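Local coordinates for zinc uptake regulation protein (Escherichia coli, PDB 4MTE) that represses zinc-uptake genes such as znuACB by binding their operators as a winged-helix DNA-binding protein, with zinc as cofactor, at residues D[42-47]-D[65-70]. Numbering follows the deposited sequence.
Sequences ISAYDL and RALDFL. With nucleotides of chain F; nucleotides of chain E.
Leu-67 reaches out from helix 60-72 and puts one methyl on each of two residues of helix 44-52. Its CD2 meets Leu-47 CD2 tip to tip at 4.0 Å, while its CD1 lies 4.2 Å from Ala-44 CB. With CG anti to the backbone N (chi1 -169°), the side chain of Leu-47 is carried toward Leu-67. Met-35 of helix 26-36 touches both leucines, so the apolar contact belongs to the buried three-helix core of the winged-helix domain. Ser-43 is the N-cap of helix 44-52, and its OG accepts from Asp-46 N at 3.1 Å, with an angle of 156° at the hydrogen.

Both helices also meet DNA. The thymine methyl of DT20 of chain F sits over one face of the Tyr-45 ring at its CZ end, CZ to C7 3.4 Å, and the hydroxyl donates in the plane of the ring to N7 of DA21 of chain F (OH to N7 2.9 Å). From helix 60-72, the recognition helix, Arg-65 is extended from CG to NE and carries its guanidinium to DT6 of chain E, whose C7 methyl lies over the centre of the group, 3.5 Å from CZ. NH2 also makes a hydrogen bond to O6 of a guanine base of the bound DNA.

The methyl contacts join the two helices within the core without bonds that impose a direction; sequence selectivity probably owes much to the base contacts, where thymine methyls and purine acceptors in the major groove are read together.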
loop_
_atom_site.group_PDB
_atom_site.type_symbol
_atom_site.label_atom_id
_atom_site.label_comp_id
_atom_site.label_asym_id
_atom_site.label_seq_id
_atom_site.Cartn_x
_atom_site.Cartn_y
_atom_site.Cartn_z
ATOM N N ILE D 42 18.442 9.567 8.391
ATOM C CA ILE D 42 17.670 10.028 7.244
ATOM C C ILE D 42 17.392 8.869 6.290
ATOM O O ILE D 42 18.193 7.941 6.177
ATOM C CB ILE D 42 18.405 11.155 6.489
ATOM C CG1 ILE D 42 17.506 11.739 5.396
ATOM C CG2 ILE D 42 19.727 10.644 5.908
ATOM C CD1 ILE D 42 18.029 13.023 4.788
ATOM N N SER D 43 16.254 8.926 5.605
ATOM C CA SER D 43 15.870 7.878 4.669
ATOM C C SER D 43 16.528 8.113 3.316
ATOM O O SER D 43 16.945 9.228 3.002
ATOM C CB SER D 43 14.355 7.851 4.488
ATOM O OG SER D 43 13.948 8.871 3.595
ATOM N N ALA D 44 16.596 7.059 2.511
ATOM C CA ALA D 44 17.240 7.121 1.205
ATOM C C ALA D 44 16.545 8.114 0.275
ATOM O O ALA D 44 17.202 8.887 -0.421
ATOM C CB ALA D 44 17.272 5.736 0.574
ATOM N N TYR D 45 15.217 8.100 0.270
ATOM C CA TYR D 45 14.450 8.961 -0.630
ATOM C C TYR D 45 14.398 10.418 -0.164
ATOM O O TYR D 45 14.308 11.331 -0.985
ATOM C CB TYR D 45 13.043 8.402 -0.845
ATOM C CG TYR D 45 13.013 7.309 -1.890
ATOM C CD1 TYR D 45 12.575 7.564 -3.183
ATOM C CD2 TYR D 45 13.457 6.028 -1.591
ATOM C CE1 TYR D 45 12.561 6.567 -4.144
ATOM C CE2 TYR D 45 13.448 5.028 -2.547
ATOM C CZ TYR D 45 13.002 5.302 -3.822
ATOM O OH TYR D 45 12.990 4.306 -4.775
ATOM N N ASP D 46 14.463 10.640 1.144
ATOM C CA ASP D 46 14.607 11.996 1.664
ATOM C C ASP D 46 15.956 12.543 1.210
ATOM O O ASP D 46 16.066 13.672 0.720
ATOM C CB ASP D 46 14.529 12.005 3.193
ATOM C CG ASP D 46 13.129 11.732 3.714
ATOM O OD1 ASP D 46 12.153 11.945 2.963
ATOM O OD2 ASP D 46 13.007 11.311 4.885
ATOM N N LEU D 47 16.981 11.711 1.364
ATOM C CA LEU D 47 18.335 12.051 0.949
ATOM C C LEU D 47 18.359 12.296 -0.554
ATOM O O LEU D 47 19.022 13.214 -1.041
ATOM C CB LEU D 47 19.277 10.904 1.310
ATOM C CG LEU D 47 20.781 11.138 1.207
ATOM C CD1 LEU D 47 21.235 12.278 2.116
ATOM C CD2 LEU D 47 21.489 9.839 1.559
ATOM N N ARG D 65 23.840 3.565 -4.449
ATOM C CA ARG D 65 25.234 3.288 -4.771
ATOM C C ARG D 65 26.128 4.041 -3.797
ATOM O O ARG D 65 27.016 3.454 -3.157
ATOM C CB ARG D 65 25.543 3.723 -6.202
ATOM C CG ARG D 65 25.034 2.765 -7.259
ATOM C CD ARG D 65 24.979 3.419 -8.629
ATOM N NE ARG D 65 24.587 2.471 -9.668
ATOM C CZ ARG D 65 24.212 2.814 -10.897
ATOM N NH1 ARG D 65 24.167 4.091 -11.252
ATOM N NH2 ARG D 65 23.877 1.878 -11.771
ATOM N N ALA D 66 25.882 5.344 -3.681
ATOM C CA ALA D 66 26.620 6.180 -2.741
ATOM C C ALA D 66 26.589 5.563 -1.344
ATOM O O ALA D 66 27.629 5.364 -0.719
ATOM C CB ALA D 66 26.043 7.589 -2.715
ATOM N N LEU D 67 25.392 5.231 -0.876
ATOM C CA LEU D 67 25.216 4.670 0.458
ATOM C C LEU D 67 25.945 3.341 0.619
ATOM O O LEU D 67 26.547 3.089 1.660
ATOM C CB LEU D 67 23.729 4.498 0.776
ATOM C CG LEU D 67 22.962 5.788 1.084
ATOM C CD1 LEU D 67 21.460 5.523 1.116
ATOM C CD2 LEU D 67 23.430 6.405 2.403
ATOM N N ASP D 68 25.897 2.495 -0.406
ATOM C CA ASP D 68 26.621 1.227 -0.376
ATOM C C ASP D 68 28.113 1.479 -0.193
ATOM O O ASP D 68 28.757 0.862 0.654
ATOM C CB ASP D 68 26.387 0.430 -1.662
ATOM C CG ASP D 68 25.019 -0.223 -1.710
ATOM O OD1 ASP D 68 24.500 -0.616 -0.643
ATOM O OD2 ASP D 68 24.463 -0.352 -2.821
ATOM N N PHE D 69 28.656 2.391 -0.995
ATOM C CA PHE D 69 30.063 2.769 -0.870
ATOM C C PHE D 69 30.392 3.280 0.536
ATOM O O PHE D 69 31.309 2.779 1.197
ATOM C CB PHE D 69 30.418 3.842 -1.902
ATOM C CG PHE D 69 31.810 4.393 -1.747
ATOM C CD1 PHE D 69 32.894 3.751 -2.322
ATOM C CD2 PHE D 69 32.036 5.553 -1.025
ATOM C CE1 PHE D 69 34.174 4.256 -2.178
ATOM C CE2 PHE D 69 33.314 6.060 -0.880
ATOM C CZ PHE D 69 34.381 5.411 -1.458
ATOM N N LEU D 70 29.634 4.275 0.987
ATOM C CA LEU D 70 29.849 4.888 2.295
ATOM C C LEU D 70 29.708 3.869 3.423
ATOM O O LEU D 70 30.415 3.938 4.429
ATOM C CB LEU D 70 28.858 6.035 2.504
ATOM C CG LEU D 70 28.971 7.195 1.512
ATOM C CD1 LEU D 70 27.773 8.126 1.639
ATOM C CD2 LEU D 70 30.279 7.957 1.706
ATOM P P DT F 20 10.451 4.800 3.471
ATOM O OP1 DT F 20 10.861 4.837 4.892
ATOM O OP2 DT F 20 10.599 6.006 2.626
ATOM O "O5'" DT F 20 11.227 3.600 2.757
ATOM C "C5'" DT F 20 11.232 2.328 3.389
ATOM C "C4'" DT F 20 11.871 1.275 2.502
ATOM O "O4'" DT F 20 11.125 1.146 1.262
ATOM C "C3'" DT F 20 13.319 1.565 2.100
ATOM O "O3'" DT F 20 14.166 0.514 2.563
ATOM C "C2'" DT F 20 13.268 1.642 0.577
ATOM C "C1'" DT F 20 12.057 0.775 0.271
ATOM N N1 DT F 20 11.503 0.985 -1.098
ATOM C C2 DT F 20 11.501 -0.063 -1.994
ATOM O O2 DT F 20 11.920 -1.180 -1.743
ATOM N N3 DT F 20 10.976 0.251 -3.220
ATOM C C4 DT F 20 10.468 1.469 -3.636
ATOM O O4 DT F 20 10.019 1.637 -4.767
ATOM C C5 DT F 20 10.504 2.520 -2.649
ATOM C C7 DT F 20 9.985 3.893 -2.973
ATOM C C6 DT F 20 11.016 2.230 -1.446
ATOM P P DT E 6 30.025 7.803 -9.525
ATOM O OP1 DT E 6 30.364 9.164 -9.058
ATOM O OP2 DT E 6 29.435 6.834 -8.573
ATOM O "O5'" DT E 6 29.055 7.935 -10.784
ATOM C "C5'" DT E 6 29.577 8.553 -11.957
ATOM C "C4'" DT E 6 28.540 8.625 -13.059
ATOM O "O4'" DT E 6 28.480 7.349 -13.743
ATOM C "C3'" DT E 6 27.123 8.949 -12.593
ATOM O "O3'" DT E 6 26.680 10.097 -13.308
ATOM C "C2'" DT E 6 26.333 7.672 -12.886
ATOM C "C1'" DT E 6 27.132 7.039 -14.018
ATOM N N1 DT E 6 27.045 5.549 -14.145
ATOM C C2 DT E 6 26.731 5.011 -15.371
ATOM O O2 DT E 6 26.503 5.667 -16.374
ATOM N N3 DT E 6 26.692 3.646 -15.384
ATOM C C4 DT E 6 26.922 2.765 -14.346
ATOM O O4 DT E 6 26.850 1.543 -14.509
ATOM C C5 DT E 6 27.251 3.394 -13.087
ATOM C C7 DT E 6 27.530 2.561 -11.868
ATOM C C6 DT E 6 27.298 4.737 -13.053
ATOM P P DA F 21 15.760 0.603 2.365
ATOM O OP1 DA F 21 16.375 -0.271 3.385
ATOM O OP2 DA F 21 16.142 2.028 2.268
ATOM O "O5'" DA F 21 16.016 -0.066 0.943
ATOM C "C5'" DA F 21 15.662 -1.425 0.786
ATOM C "C4'" DA F 21 15.898 -1.893 -0.637
ATOM O "O4'" DA F 21 14.996 -1.203 -1.533
ATOM C "C3'" DA F 21 17.296 -1.640 -1.197
ATOM O "O3'" DA F 21 17.959 -2.892 -1.261
ATOM C "C2'" DA F 21 17.066 -0.999 -2.571
ATOM C "C1'" DA F 21 15.584 -1.253 -2.814
ATOM N N9 DA F 21 14.898 -0.296 -3.675
ATOM C C8 DA F 21 14.558 1.001 -3.400
ATOM N N7 DA F 21 13.929 1.603 -4.386
ATOM C C5 DA F 21 13.847 0.629 -5.368
ATOM C C6 DA F 21 13.297 0.616 -6.664
ATOM N N6 DA F 21 12.685 1.657 -7.241
ATOM N N1 DA F 21 13.400 -0.530 -7.360
ATOM C C2 DA F 21 14.003 -1.587 -6.811
ATOM N N3 DA F 21 14.554 -1.698 -5.609
ATOM C C4 DA F 21 14.439 -0.545 -4.940
#